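BPH (PDB 5OVS) forms a tetradecameric double-ring proteasome homologue and probably degrades proteins inside its cavity. Local coordinates at residues Asp110-Gly121 and Glu130-Gly138; Ile12-Thr20 and Ala33-Val41. All blocks are in the same frame, centred on the assembly; numbering follows the deposited sequence.

Interaction 1: residues Asp110-Gly121 and Glu130-Gly138; sequences DVLIANPRGIFG and EFSKFYAYG
I119 carries CG1 between its own N and carbonyl carbon (chi1 56°), and the extended reach to CD1 lays that methyl across F131, CD1 to CB 3.6 Å, the two side chains crossing at about a right angle. F131, with CG beside its backbone N, brings its ring up obliquely to the F120-G121 peptide of the paired strand, CE2 lying 3.4 Å from G121 N, while Y135 CB sits over one ring face. Beside this, F131 N donates to I119 O (2.9 Å, 173° at the hydrogen). E130, extended beyond CG, crosses the F120 ring obliquely, CG to CE1 3.6 Å. Strands 111-115 and 134-137 belong to the two facing sheets of the sandwich, 143° apart in direction with axes 7.3 Å from each other, and here side chains do most of the joining. L112 CD2 approaches Y137 CD2 to 3.4 Å, and V111 O lies near the ring plane at the Y137 edge. D110 CB makes a CH-pi contact over one Y137 face, 3.8 Å from the centroid; W22 of the second subunit meets this ring edge-to-face, and D110 OD1 is held by A124 N. One water ties I119 N to E130 OE2 and F131 O, another joins D110 OD2 to G138 N. The chemistry implies apolar packing between the sheets, with a backbone hydrogen bond inside one sheet and water bridges at both ends.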
ATOM      1  N   ASP K 110      -2.418 -20.628  24.532  1.00 30.58           N
ATOM      2  CA  ASP K 110      -1.335 -21.156  25.323  1.00 29.64           C
ATOM      3  C   ASP K 110      -2.006 -21.881  26.483  1.00 29.00           C
ATOM      4  O   ASP K 110      -3.019 -21.412  26.995  1.00 29.97           O
ATOM      5  CB  ASP K 110      -0.461 -20.017  25.824  1.00 29.48           C
ATOM      6  CG  ASP K 110       0.153 -19.206  24.690  1.00 30.02           C
ATOM      7  OD1 ASP K 110       0.739 -19.801  23.765  1.00 30.39           O
ATOM      8  OD2 ASP K 110       0.076 -17.966  24.727  1.00 30.14           O
ATOM      9  N   VAL K 111      -1.494 -23.037  26.886  1.00 27.85           N
ATOM     10  CA  VAL K 111      -2.075 -23.712  28.053  1.00 27.58           C
ATOM     11  C   VAL K 111      -1.045 -24.208  29.043  1.00 26.41           C
ATOM     12  O   VAL K 111       0.107 -24.446  28.691  1.00 26.23           O
ATOM     13  CB  VAL K 111      -2.999 -24.889  27.664  1.00 27.56           C
ATOM     14  CG1 VAL K 111      -3.999 -24.441  26.621  1.00 27.57           C
ATOM     15  CG2 VAL K 111      -2.178 -26.084  27.199  1.00 27.90           C
ATOM     16  N   LEU K 112      -1.477 -24.321  30.294  1.00 26.01           N
ATOM     17  CA  LEU K 112      -0.706 -25.001  31.319  1.00 26.24           C
ATOM     18  C   LEU K 112      -1.476 -26.285  31.697  1.00 26.38           C
ATOM     19  O   LEU K 112      -2.703 -26.289  31.732  1.00 26.87           O
ATOM     20  CB  LEU K 112      -0.501 -24.086  32.513  1.00 26.19           C
ATOM     21  CG  LEU K 112       0.188 -22.753  32.165  1.00 26.12           C
ATOM     22  CD1 LEU K 112       0.178 -21.832  33.366  1.00 26.10           C
ATOM     23  CD2 LEU K 112       1.611 -22.990  31.697  1.00 26.33           C
ATOM     24  N   ILE K 113      -0.743 -27.368  31.926  1.00 26.50           N
ATOM     25  CA  ILE K 113      -1.310 -28.682  32.240  1.00 26.62           C
ATOM     26  C   ILE K 113      -0.683 -29.200  33.525  1.00 27.28           C
ATOM     27  O   ILE K 113       0.511 -29.481  33.562  1.00 27.13           O
ATOM     28  CB  ILE K 113      -1.014 -29.685  31.129  1.00 26.24           C
ATOM     29  CG1 ILE K 113      -1.672 -29.221  29.839  1.00 25.73           C
ATOM     30  CG2 ILE K 113      -1.505 -31.095  31.524  1.00 27.09           C
ATOM     31  CD1 ILE K 113      -1.141 -29.916  28.616  1.00 25.70           C
ATOM     32  N   ALA K 114      -1.494 -29.308  34.571  1.00 28.48           N
ATOM     33  CA  ALA K 114      -1.052 -29.824  35.854  1.00 30.25           C
ATOM     34  C   ALA K 114      -1.582 -31.242  36.035  1.00 32.11           C
ATOM     35  O   ALA K 114      -2.764 -31.490  35.885  1.00 30.91           O
ATOM     36  CB  ALA K 114      -1.561 -28.939  36.971  1.00 30.22           C
ATOM     37  N   ASN K 115      -0.700 -32.178  36.351  1.00 35.94           N
ATOM     38  CA  ASN K 115      -1.139 -33.490  36.843  1.00 39.24           C
ATOM     39  C   ASN K 115      -0.101 -34.100  37.781  1.00 40.23           C
ATOM     40  O   ASN K 115       1.039 -33.633  37.831  1.00 39.78           O
ATOM     41  CB  ASN K 115      -1.501 -34.425  35.682  1.00 41.05           C
ATOM     42  CG  ASN K 115      -0.298 -34.845  34.858  1.00 42.00           C
ATOM     43  OD1 ASN K 115       0.584 -35.562  35.330  1.00 44.51           O
ATOM     44  ND2 ASN K 115      -0.285 -34.433  33.601  1.00 41.67           N
ATOM     45  N   PRO K 116      -0.488 -35.145  38.536  1.00 41.34           N
ATOM     46  CA  PRO K 116       0.456 -35.695  39.496  1.00 40.65           C
ATOM     47  C   PRO K 116       1.863 -35.966  38.947  1.00 38.99           C
ATOM     48  O   PRO K 116       2.831 -35.890  39.707  1.00 39.17           O
ATOM     49  CB  PRO K 116      -0.227 -36.995  39.946  1.00 42.69           C
ATOM     50  CG  PRO K 116      -1.680 -36.681  39.857  1.00 43.30           C
ATOM     51  CD  PRO K 116      -1.811 -35.792  38.644  1.00 42.26           C
ATOM     52  N   ARG K 117       1.995 -36.258  37.656  1.00 36.05           N
ATOM     53  CA  ARG K 117       3.308 -36.606  37.122  1.00 35.48           C
ATOM     54  C   ARG K 117       4.148 -35.425  36.616  1.00 33.36           C
ATOM     55  O   ARG K 117       5.238 -35.628  36.107  1.00 32.59           O
ATOM     56  CB  ARG K 117       3.174 -37.739  36.096  1.00 37.08           C
ATOM     57  CG  ARG K 117       2.786 -39.049  36.794  1.00 39.23           C
ATOM     58  CD  ARG K 117       1.986 -40.049  35.968  1.00 40.03           C
ATOM     59  NE  ARG K 117       0.787 -39.521  35.301  1.00 41.17           N
ATOM     60  CZ  ARG K 117      -0.348 -39.163  35.904  1.00 41.47           C
ATOM     61  NH1 ARG K 117      -0.476 -39.221  37.226  1.00 43.16           N
ATOM     62  NH2 ARG K 117      -1.360 -38.719  35.169  1.00 40.92           N
ATOM     63  N   GLY K 118       3.658 -34.197  36.770  1.00 31.95           N
ATOM     64  CA  GLY K 118       4.478 -33.017  36.481  1.00 30.89           C
ATOM     65  C   GLY K 118       3.661 -31.808  36.085  1.00 30.02           C
ATOM     66  O   GLY K 118       2.446 -31.886  35.952  1.00 29.38           O
ATOM     67  N   ILE K 119       4.340 -30.683  35.880  1.00 29.96           N
ATOM     68  CA  ILE K 119       3.697 -29.490  35.356  1.00 29.18           C
ATOM     69  C   ILE K 119       4.254 -29.140  33.978  1.00 29.91           C
ATOM     70  O   ILE K 119       5.459 -29.179  33.742  1.00 31.52           O
ATOM     71  CB  ILE K 119       3.817 -28.316  36.323  1.00 29.06           C
ATOM     72  CG1 ILE K 119       5.279 -28.024  36.685  1.00 28.85           C
ATOM     73  CG2 ILE K 119       3.019 -28.609  37.584  1.00 29.10           C
ATOM     74  CD1 ILE K 119       5.481 -26.615  37.206  1.00 28.59           C
ATOM     75  N   PHE K 120       3.356 -28.812  33.061  1.00 29.61           N
ATOM     76  CA  PHE K 120       3.706 -28.647  31.667  1.00 29.06           C
ATOM     77  C   PHE K 120       3.010 -27.431  31.074  1.00 28.17           C
ATOM     78  O   PHE K 120       2.080 -26.874  31.652  1.00 27.76           O
ATOM     79  CB  PHE K 120       3.253 -29.874  30.872  1.00 29.59           C
ATOM     80  CG  PHE K 120       3.792 -31.195  31.384  1.00 30.08           C
ATOM     81  CD1 PHE K 120       5.013 -31.676  30.947  1.00 30.06           C
ATOM     82  CD2 PHE K 120       3.060 -31.964  32.263  1.00 30.02           C
ATOM     83  CE1 PHE K 120       5.497 -32.890  31.398  1.00 30.55           C
ATOM     84  CE2 PHE K 120       3.538 -33.178  32.711  1.00 30.22           C
ATOM     85  CZ  PHE K 120       4.755 -33.645  32.277  1.00 30.50           C
ATOM     86  N   GLY K 121       3.467 -27.033  29.900  1.00 27.78           N
ATOM     87  CA  GLY K 121       2.789 -26.003  29.134  1.00 27.09           C
ATOM     88  C   GLY K 121       2.893 -26.301  27.664  1.00 26.61           C
ATOM     89  O   GLY K 121       3.834 -26.945  27.224  1.00 25.16           O
ATOM     90  N   GLU K 130       8.146 -29.011  29.914  1.00 29.43           N
ATOM     91  CA  GLU K 130       7.952 -29.408  31.310  1.00 30.46           C
ATOM     92  C   GLU K 130       8.646 -28.377  32.152  1.00 30.76           C
ATOM     93  O   GLU K 130       9.783 -28.010  31.860  1.00 31.90           O
ATOM     94  CB  GLU K 130       8.526 -30.791  31.631  1.00 31.13           C
ATOM     95  CG  GLU K 130       8.253 -31.196  33.071  1.00 31.84           C
ATOM     96  CD  GLU K 130       8.645 -32.618  33.410  1.00 32.91           C
ATOM     97  OE1 GLU K 130       9.293 -33.299  32.587  1.00 34.08           O
ATOM     98  OE2 GLU K 130       8.308 -33.053  34.524  1.00 33.51           O
ATOM     99  N   PHE K 131       7.970 -27.910  33.197  1.00 30.70           N
ATOM    100  CA  PHE K 131       8.524 -26.864  34.041  1.00 31.04           C
ATOM    101  C   PHE K 131       9.065 -27.441  35.328  1.00 29.94           C
ATOM    102  O   PHE K 131       8.553 -28.432  35.834  1.00 28.53           O
ATOM    103  CB  PHE K 131       7.474 -25.788  34.306  1.00 31.33           C
ATOM    104  CG  PHE K 131       7.003 -25.114  33.059  1.00 32.03           C
ATOM    105  CD1 PHE K 131       7.884 -24.363  32.298  1.00 31.86           C
ATOM    106  CD2 PHE K 131       5.684 -25.244  32.628  1.00 33.03           C
ATOM    107  CE1 PHE K 131       7.467 -23.755  31.129  1.00 32.33           C
ATOM    108  CE2 PHE K 131       5.258 -24.626  31.461  1.00 32.94           C
ATOM    109  CZ  PHE K 131       6.152 -23.884  30.710  1.00 32.37           C
ATOM    110  N   SER K 132      10.120 -26.816  35.836  1.00 29.76           N
ATOM    111  CA  SER K 132      10.838 -27.335  37.000  1.00 30.19           C
ATOM    112  C   SER K 132      10.337 -26.700  38.300  1.00 30.95           C
ATOM    113  O   SER K 132      10.468 -27.278  39.365  1.00 31.76           O
ATOM    114  CB  SER K 132      12.361 -27.166  36.819  1.00 30.16           C
ATOM    115  OG  SER K 132      12.768 -25.811  36.568  1.00 30.26           O
ATOM    116  N   LYS K 133       9.730 -25.520  38.204  1.00 32.39           N
ATOM    117  CA  LYS K 133       9.396 -24.713  39.377  1.00 32.83           C
ATOM    118  C   LYS K 133       8.025 -24.079  39.203  1.00 32.18           C
ATOM    119  O   LYS K 133       7.066 -24.471  39.859  1.00 32.46           O
ATOM    120  CB  LYS K 133      10.455 -23.617  39.581  1.00 33.47           C
ATOM    121  CG  LYS K 133      11.850 -24.114  39.931  1.00 34.77           C
ATOM    122  CD  LYS K 133      12.858 -22.996  39.706  1.00 36.20           C
ATOM    123  CE  LYS K 133      14.196 -23.242  40.369  1.00 37.32           C
ATOM    124  NZ  LYS K 133      15.147 -24.002  39.518  1.00 38.17           N
ATOM    125  N   PHE K 134       7.942 -23.103  38.303  1.00 31.52           N
ATOM    126  CA  PHE K 134       6.687 -22.451  37.986  1.00 30.63           C
ATOM    127  C   PHE K 134       6.686 -21.904  36.566  1.00 30.23           C
ATOM    128  O   PHE K 134       7.725 -21.862  35.917  1.00 29.93           O
ATOM    129  CB  PHE K 134       6.390 -21.340  38.990  1.00 30.59           C
ATOM    130  CG  PHE K 134       7.431 -20.247  39.058  1.00 30.34           C
ATOM    131  CD1 PHE K 134       7.372 -19.156  38.202  1.00 31.13           C
ATOM    132  CD2 PHE K 134       8.418 -20.270  40.026  1.00 30.59           C
ATOM    133  CE1 PHE K 134       8.304 -18.122  38.285  1.00 31.21           C
ATOM    134  CE2 PHE K 134       9.352 -19.250  40.121  1.00 30.65           C
ATOM    135  CZ  PHE K 134       9.296 -18.172  39.251  1.00 31.23           C
ATOM    136  N   TYR K 135       5.507 -21.538  36.072  1.00 29.36           N
ATOM    137  CA  TYR K 135       5.405 -20.719  34.865  1.00 29.56           C
ATOM    138  C   TYR K 135       4.014 -20.121  34.762  1.00 29.75           C
ATOM    139  O   TYR K 135       3.141 -20.424  35.580  1.00 30.76           O
ATOM    140  CB  TYR K 135       5.787 -21.497  33.581  1.00 29.27           C
ATOM    141  CG  TYR K 135       6.347 -20.600  32.488  1.00 29.02           C
ATOM    142  CD1 TYR K 135       7.438 -19.766  32.734  1.00 29.25           C
ATOM    143  CD2 TYR K 135       5.782 -20.574  31.214  1.00 29.17           C
ATOM    144  CE1 TYR K 135       7.933 -18.924  31.753  1.00 29.40           C
ATOM    145  CE2 TYR K 135       6.272 -19.739  30.224  1.00 28.94           C
ATOM    146  CZ  TYR K 135       7.346 -18.920  30.499  1.00 29.41           C
ATOM    147  OH  TYR K 135       7.847 -18.109  29.517  1.00 29.78           O
ATOM    148  N   ALA K 136       3.828 -19.233  33.785  1.00 30.24           N
ATOM    149  CA  ALA K 136       2.559 -18.523  33.574  1.00 29.39           C
ATOM    150  C   ALA K 136       2.367 -18.208  32.097  1.00 28.60           C
ATOM    151  O   ALA K 136       3.339 -17.992  31.390  1.00 29.05           O
ATOM    152  CB  ALA K 136       2.544 -17.232  34.377  1.00 29.23           C
ATOM    153  N   TYR K 137       1.114 -18.189  31.647  1.00 27.86           N
ATOM    154  CA  TYR K 137       0.751 -17.796  30.276  1.00 26.75           C
ATOM    155  C   TYR K 137      -0.410 -16.831  30.349  1.00 25.34           C
ATOM    156  O   TYR K 137      -1.012 -16.629  31.417  1.00 24.25           O
ATOM    157  CB  TYR K 137       0.320 -19.000  29.431  1.00 27.25           C
ATOM    158  CG  TYR K 137       1.430 -19.823  28.795  1.00 27.66           C
ATOM    159  CD1 TYR K 137       2.501 -19.217  28.138  1.00 27.77           C
ATOM    160  CD2 TYR K 137       1.374 -21.234  28.820  1.00 27.97           C
ATOM    161  CE1 TYR K 137       3.501 -19.978  27.549  1.00 28.39           C
ATOM    162  CE2 TYR K 137       2.372 -22.005  28.243  1.00 28.06           C
ATOM    163  CZ  TYR K 137       3.430 -21.376  27.613  1.00 29.02           C
ATOM    164  OH  TYR K 137       4.415 -22.146  27.036  1.00 30.43           O
ATOM    165  N   GLY K 138      -0.722 -16.253  29.196  1.00 24.46           N
ATOM    166  CA  GLY K 138      -1.682 -15.167  29.094  1.00 24.33           C
ATOM    167  C   GLY K 138      -0.979 -13.815  29.046  1.00 24.29           C
ATOM    168  O   GLY K 138       0.216 -13.707  29.300  1.00 23.67           O
TER
HETATM  169  O   HOH W   1       0.186 -16.393  26.676  1.00 31.71           O
HETATM  170  O   HOH W   2       7.231 -31.029  36.221  1.00 20.22           O

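Interaction 2: residues Ile12-Thr20 and Ala33-Val41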
ATOM      1  N   ILE K  12       1.624 -29.902  43.672  1.00 35.22           N
ATOM      2  CA  ILE K  12       1.482 -29.234  42.388  1.00 33.14           C
ATOM      3  C   ILE K  12       0.226 -28.389  42.437  1.00 32.25           C
ATOM      4  O   ILE K  12      -0.814 -28.855  42.886  1.00 31.64           O
ATOM      5  CB  ILE K  12       1.434 -30.250  41.230  1.00 33.53           C
ATOM      6  CG1 ILE K  12       2.849 -30.741  40.914  1.00 34.04           C
ATOM      7  CG2 ILE K  12       0.796 -29.653  39.988  1.00 33.18           C
ATOM      8  CD1 ILE K  12       2.906 -31.966  40.021  1.00 34.56           C
ATOM      9  N   ALA K  13       0.332 -27.135  41.993  1.00 31.06           N
ATOM     10  CA  ALA K  13      -0.822 -26.245  41.953  1.00 30.11           C
ATOM     11  C   ALA K  13      -0.961 -25.556  40.616  1.00 29.30           C
ATOM     12  O   ALA K  13      -0.011 -25.466  39.845  1.00 28.65           O
ATOM     13  CB  ALA K  13      -0.754 -25.218  43.057  1.00 29.97           C
ATOM     14  N   ILE K  14      -2.177 -25.097  40.347  1.00 29.19           N
ATOM     15  CA  ILE K  14      -2.505 -24.445  39.092  1.00 29.00           C
ATOM     16  C   ILE K  14      -3.595 -23.418  39.375  1.00 29.82           C
ATOM     17  O   ILE K  14      -4.513 -23.682  40.164  1.00 30.32           O
ATOM     18  CB  ILE K  14      -2.913 -25.474  38.007  1.00 28.84           C
ATOM     19  CG1 ILE K  14      -3.084 -24.792  36.650  1.00 28.00           C
ATOM     20  CG2 ILE K  14      -4.172 -26.248  38.397  1.00 29.53           C
ATOM     21  CD1 ILE K  14      -3.234 -25.754  35.495  1.00 27.67           C
ATOM     22  N   ALA K  15      -3.466 -22.227  38.785  1.00 30.13           N
ATOM     23  CA  ALA K  15      -4.443 -21.161  39.032  1.00 29.69           C
ATOM     24  C   ALA K  15      -4.792 -20.369  37.781  1.00 29.30           C
ATOM     25  O   ALA K  15      -4.143 -20.495  36.749  1.00 29.11           O
ATOM     26  CB  ALA K  15      -3.947 -20.235  40.128  1.00 29.35           C
ATOM     27  N   ALA K  16      -5.844 -19.569  37.881  1.00 29.74           N
ATOM     28  CA  ALA K  16      -6.275 -18.731  36.773  1.00 30.75           C
ATOM     29  C   ALA K  16      -7.132 -17.612  37.307  1.00 31.26           C
ATOM     30  O   ALA K  16      -7.795 -17.765  38.331  1.00 32.45           O
ATOM     31  CB  ALA K  16      -7.055 -19.535  35.740  1.00 30.68           C
ATOM     32  N   ASP K  17      -7.111 -16.482  36.615  1.00 30.94           N
ATOM     33  CA  ASP K  17      -8.063 -15.425  36.903  1.00 31.44           C
ATOM     34  C   ASP K  17      -9.416 -15.857  36.307  1.00 31.00           C
ATOM     35  O   ASP K  17      -9.531 -16.932  35.735  1.00 31.05           O
ATOM     36  CB  ASP K  17      -7.569 -14.074  36.355  1.00 31.12           C
ATOM     37  CG  ASP K  17      -8.010 -13.824  34.946  1.00 31.36           C
ATOM     38  OD1 ASP K  17      -7.458 -14.438  34.004  1.00 30.48           O
ATOM     39  OD2 ASP K  17      -8.930 -13.003  34.787  1.00 32.52           O
ATOM     40  N   THR K  18     -10.443 -15.037  36.455  1.00 30.78           N
ATOM     41  CA  THR K  18     -11.778 -15.421  36.005  1.00 30.00           C
ATOM     42  C   THR K  18     -12.479 -14.400  35.111  1.00 29.44           C
ATOM     43  O   THR K  18     -13.662 -14.571  34.810  1.00 28.38           O
ATOM     44  CB  THR K  18     -12.653 -15.660  37.227  1.00 30.58           C
ATOM     45  OG1 THR K  18     -12.466 -14.580  38.141  1.00 29.66           O
ATOM     46  CG2 THR K  18     -12.264 -16.962  37.895  1.00 31.32           C
ATOM     47  N   LEU K  19     -11.748 -13.363  34.678  1.00 28.43           N
ATOM     48  CA  LEU K  19     -12.313 -12.283  33.872  1.00 28.34           C
ATOM     49  C   LEU K  19     -12.311 -12.605  32.376  1.00 28.30           C
ATOM     50  O   LEU K  19     -11.302 -13.020  31.827  1.00 28.51           O
ATOM     51  CB  LEU K  19     -11.517 -10.983  34.117  1.00 28.20           C
ATOM     52  CG  LEU K  19     -11.907  -9.727  33.363  1.00 28.15           C
ATOM     53  CD1 LEU K  19     -13.296  -9.323  33.803  1.00 28.77           C
ATOM     54  CD2 LEU K  19     -10.925  -8.579  33.594  1.00 28.79           C
ATOM     55  N   THR K  20     -13.442 -12.383  31.712  1.00 29.64           N
ATOM     56  CA  THR K  20     -13.502 -12.410  30.243  1.00 30.28           C
ATOM     57  C   THR K  20     -13.535 -10.973  29.692  1.00 30.03           C
ATOM     58  O   THR K  20     -14.039 -10.067  30.339  1.00 28.72           O
ATOM     59  CB  THR K  20     -14.758 -13.135  29.752  1.00 31.54           C
ATOM     60  OG1 THR K  20     -14.837 -14.435  30.348  1.00 34.40           O
ATOM     61  CG2 THR K  20     -14.758 -13.270  28.237  1.00 32.41           C
ATOM     62  N   ALA K  33     -21.556 -16.797  34.930  1.00 34.20           N
ATOM     63  CA  ALA K  33     -21.603 -17.978  35.782  1.00 34.14           C
ATOM     64  C   ALA K  33     -20.513 -18.964  35.441  1.00 34.75           C
ATOM     65  O   ALA K  33     -19.936 -19.556  36.345  1.00 36.89           O
ATOM     66  CB  ALA K  33     -22.949 -18.656  35.676  1.00 35.07           C
ATOM     67  N   ASN K  34     -20.233 -19.159  34.152  1.00 35.14           N
ATOM     68  CA  ASN K  34     -19.190 -20.113  33.735  1.00 34.96           C
ATOM     69  C   ASN K  34     -17.864 -19.414  33.462  1.00 34.91           C
ATOM     70  O   ASN K  34     -17.333 -19.454  32.352  1.00 35.28           O
ATOM     71  CB  ASN K  34     -19.623 -20.935  32.514  1.00 34.77           C
ATOM     72  CG  ASN K  34     -19.900 -20.074  31.304  1.00 34.20           C
ATOM     73  OD1 ASN K  34     -20.488 -19.002  31.429  1.00 34.39           O
ATOM     74  ND2 ASN K  34     -19.468 -20.524  30.137  1.00 33.48           N
ATOM     75  N   HIS K  35     -17.316 -18.815  34.508  1.00 34.98           N
ATOM     76  CA  HIS K  35     -16.160 -17.927  34.386  1.00 35.07           C
ATOM     77  C   HIS K  35     -14.838 -18.666  34.565  1.00 35.73           C
ATOM     78  O   HIS K  35     -13.767 -18.047  34.499  1.00 36.01           O
ATOM     79  CB  HIS K  35     -16.259 -16.834  35.440  1.00 35.18           C
ATOM     80  CG  HIS K  35     -16.542 -17.354  36.818  1.00 35.65           C
ATOM     81  ND1 HIS K  35     -17.775 -17.234  37.421  1.00 36.82           N
ATOM     82  CD2 HIS K  35     -15.758 -18.016  37.698  1.00 35.54           C
ATOM     83  CE1 HIS K  35     -17.730 -17.774  38.625  1.00 36.29           C
ATOM     84  NE2 HIS K  35     -16.517 -18.259  38.815  1.00 35.83           N
ATOM     85  N   GLU K  36     -14.913 -19.976  34.790  1.00 35.60           N
ATOM     86  CA  GLU K  36     -13.729 -20.789  35.049  1.00 36.39           C
ATOM     87  C   GLU K  36     -12.924 -20.962  33.774  1.00 34.70           C
ATOM     88  O   GLU K  36     -13.483 -21.243  32.728  1.00 35.98           O
ATOM     89  CB  GLU K  36     -14.117 -22.177  35.607  1.00 39.12           C
ATOM     90  CG  GLU K  36     -14.402 -22.233  37.116  1.00 41.32           C
ATOM     91  CD  GLU K  36     -15.874 -22.160  37.526  1.00 44.61           C
ATOM     92  OE1 GLU K  36     -16.749 -21.775  36.710  1.00 47.24           O
ATOM     93  OE2 GLU K  36     -16.162 -22.501  38.700  1.00 46.46           O
ATOM     94  N   LYS K  37     -11.605 -20.794  33.873  1.00 33.54           N
ATOM     95  CA  LYS K  37     -10.705 -20.955  32.740  1.00 31.40           C
ATOM     96  C   LYS K  37      -9.885 -22.244  32.827  1.00 31.62           C
ATOM     97  O   LYS K  37      -8.953 -22.446  32.045  1.00 32.27           O
ATOM     98  CB  LYS K  37      -9.782 -19.737  32.627  1.00 30.10           C
ATOM     99  CG  LYS K  37     -10.519 -18.414  32.493  1.00 29.02           C
ATOM    100  CD  LYS K  37      -9.544 -17.271  32.240  1.00 28.46           C
ATOM    101  CE  LYS K  37     -10.234 -15.916  32.163  1.00 28.15           C
ATOM    102  NZ  LYS K  37      -9.288 -14.771  31.964  1.00 28.00           N
ATOM    103  N   ILE K  38     -10.243 -23.128  33.753  1.00 32.13           N
ATOM    104  CA  ILE K  38      -9.527 -24.384  33.935  1.00 33.20           C
ATOM    105  C   ILE K  38     -10.497 -25.556  33.798  1.00 33.61           C
ATOM    106  O   ILE K  38     -11.555 -25.560  34.410  1.00 33.30           O
ATOM    107  CB  ILE K  38      -8.850 -24.452  35.333  1.00 33.67           C
ATOM    108  CG1 ILE K  38      -7.903 -23.275  35.544  1.00 33.67           C
ATOM    109  CG2 ILE K  38      -8.095 -25.761  35.520  1.00 34.00           C
ATOM    110  CD1 ILE K  38      -7.362 -23.176  36.952  1.00 34.27           C
ATOM    111  N   ILE K  39     -10.117 -26.566  33.025  1.00 34.08           N
ATOM    112  CA  ILE K  39     -10.945 -27.775  32.874  1.00 34.69           C
ATOM    113  C   ILE K  39     -10.198 -29.018  33.315  1.00 35.91           C
ATOM    114  O   ILE K  39      -8.974 -29.074  33.267  1.00 35.23           O
ATOM    115  CB  ILE K  39     -11.446 -27.985  31.413  1.00 33.78           C
ATOM    116  CG1 ILE K  39     -10.272 -28.125  30.433  1.00 33.49           C
ATOM    117  CG2 ILE K  39     -12.367 -26.852  31.003  1.00 33.37           C
ATOM    118  CD1 ILE K  39     -10.672 -28.325  28.986  1.00 33.43           C
ATOM    119  N   ARG K  40     -10.946 -30.029  33.733  1.00 39.77           N
ATOM    120  CA  ARG K  40     -10.345 -31.298  34.099  1.00 42.40           C
ATOM    121  C   ARG K  40     -10.296 -32.114  32.848  1.00 41.22           C
ATOM    122  O   ARG K  40     -11.235 -32.094  32.082  1.00 41.87           O
ATOM    123  CB  ARG K  40     -11.171 -32.032  35.148  1.00 47.55           C
ATOM    124  CG  ARG K  40     -11.570 -31.193  36.358  1.00 51.98           C
ATOM    125  CD  ARG K  40     -11.951 -32.050  37.570  1.00 57.38           C
ATOM    126  NE  ARG K  40     -12.254 -33.431  37.185  1.00 63.18           N
ATOM    127  CZ  ARG K  40     -11.568 -34.517  37.556  1.00 68.65           C
ATOM    128  NH1 ARG K  40     -10.521 -34.439  38.379  1.00 71.73           N
ATOM    129  NH2 ARG K  40     -11.951 -35.710  37.112  1.00 69.82           N
ATOM    130  N   VAL K  41      -9.187 -32.796  32.618  1.00 40.94           N
ATOM    131  CA  VAL K  41      -9.103 -33.796  31.560  1.00 40.97           C
ATOM    132  C   VAL K  41      -8.388 -35.022  32.137  1.00 41.25           C
ATOM    133  O   VAL K  41      -7.165 -35.021  32.304  1.00 38.84           O
ATOM    134  CB  VAL K  41      -8.357 -33.263  30.323  1.00 40.40           C
ATOM    135  CG1 VAL K  41      -8.319 -34.319  29.234  1.00 40.83           C
ATOM    136  CG2 VAL K  41      -9.021 -31.999  29.806  1.00 40.63           C
TER
HETATM  137  O   HOH W   3     -10.541 -19.346  36.146  1.00 40.73           O
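K37 stretches its side chain past the carbonyl of D17, CD lying 3.5 Å from D17 O, with its chain extended beyond CG. That full extension delivers NZ into a polar cluster. It forms a salt bridge to D17 OD1 (2.8 Å), met on the syn side and 28° out of the carboxylate plane, and a hydrogen bond to L19 O (2.7 Å); T1 OG1 is a further partner of the same nitrogen. The D17 carboxylate is itself gripped from several directions. Its OD2 accepts from L19 N at 2.8 Å with a 161° angle at the hydrogen, closing an Asx turn, and also from G178 N, while OD1 takes T2 N as well as the lysine. These bonds hold the carboxylate in one orientation, and probably set K37 NZ beside T1. A threonine at the chain start flanked by an aspartate and a lysine is the arrangement of active proteasome beta subunits, and the geometry here is consistent with that Ntn-hydrolase site. Nearer the strands, a water bridges D17 O and K37 N, 2.9 Å from the latter. Strands 12-16 and 38-41 run at 140° to each other and lie in different sheets, so their contact is packing: A16 CB meets I38 CG1 at 3.8 Å, and I38 CD1 also reaches the A15 backbone. At the other end, T18 and H35 lie side by side and point the same way, T18 CG2 standing 3.7 Å from H35 CD2. Their polar ends turn to other partners in the chain, T18 OG1 to P180 O and H35 ND1 to V32 O.

Overall arrangement
The centres of the two interactions lie 14 Å apart, and each joins the same two sheets: strands 11-16 and 134-137 belong to one, strands 38-41, 111-115, 118-122 and 128-131 to the other. Along the chain they come in series, interaction 2 closing before interaction 1 begins. They touch directly through the interior, I119 CG2 meeting I12 CG2 at 3.4 Å and A114 CB meeting I14 CB at 3.9 Å, so the probable active-site end and the hairpin share one buried sandwich core. Between subunits they meet again: N34 OD1 of one copy accepts from E130 N of a neighbouring copy, consistent with assembly into rings.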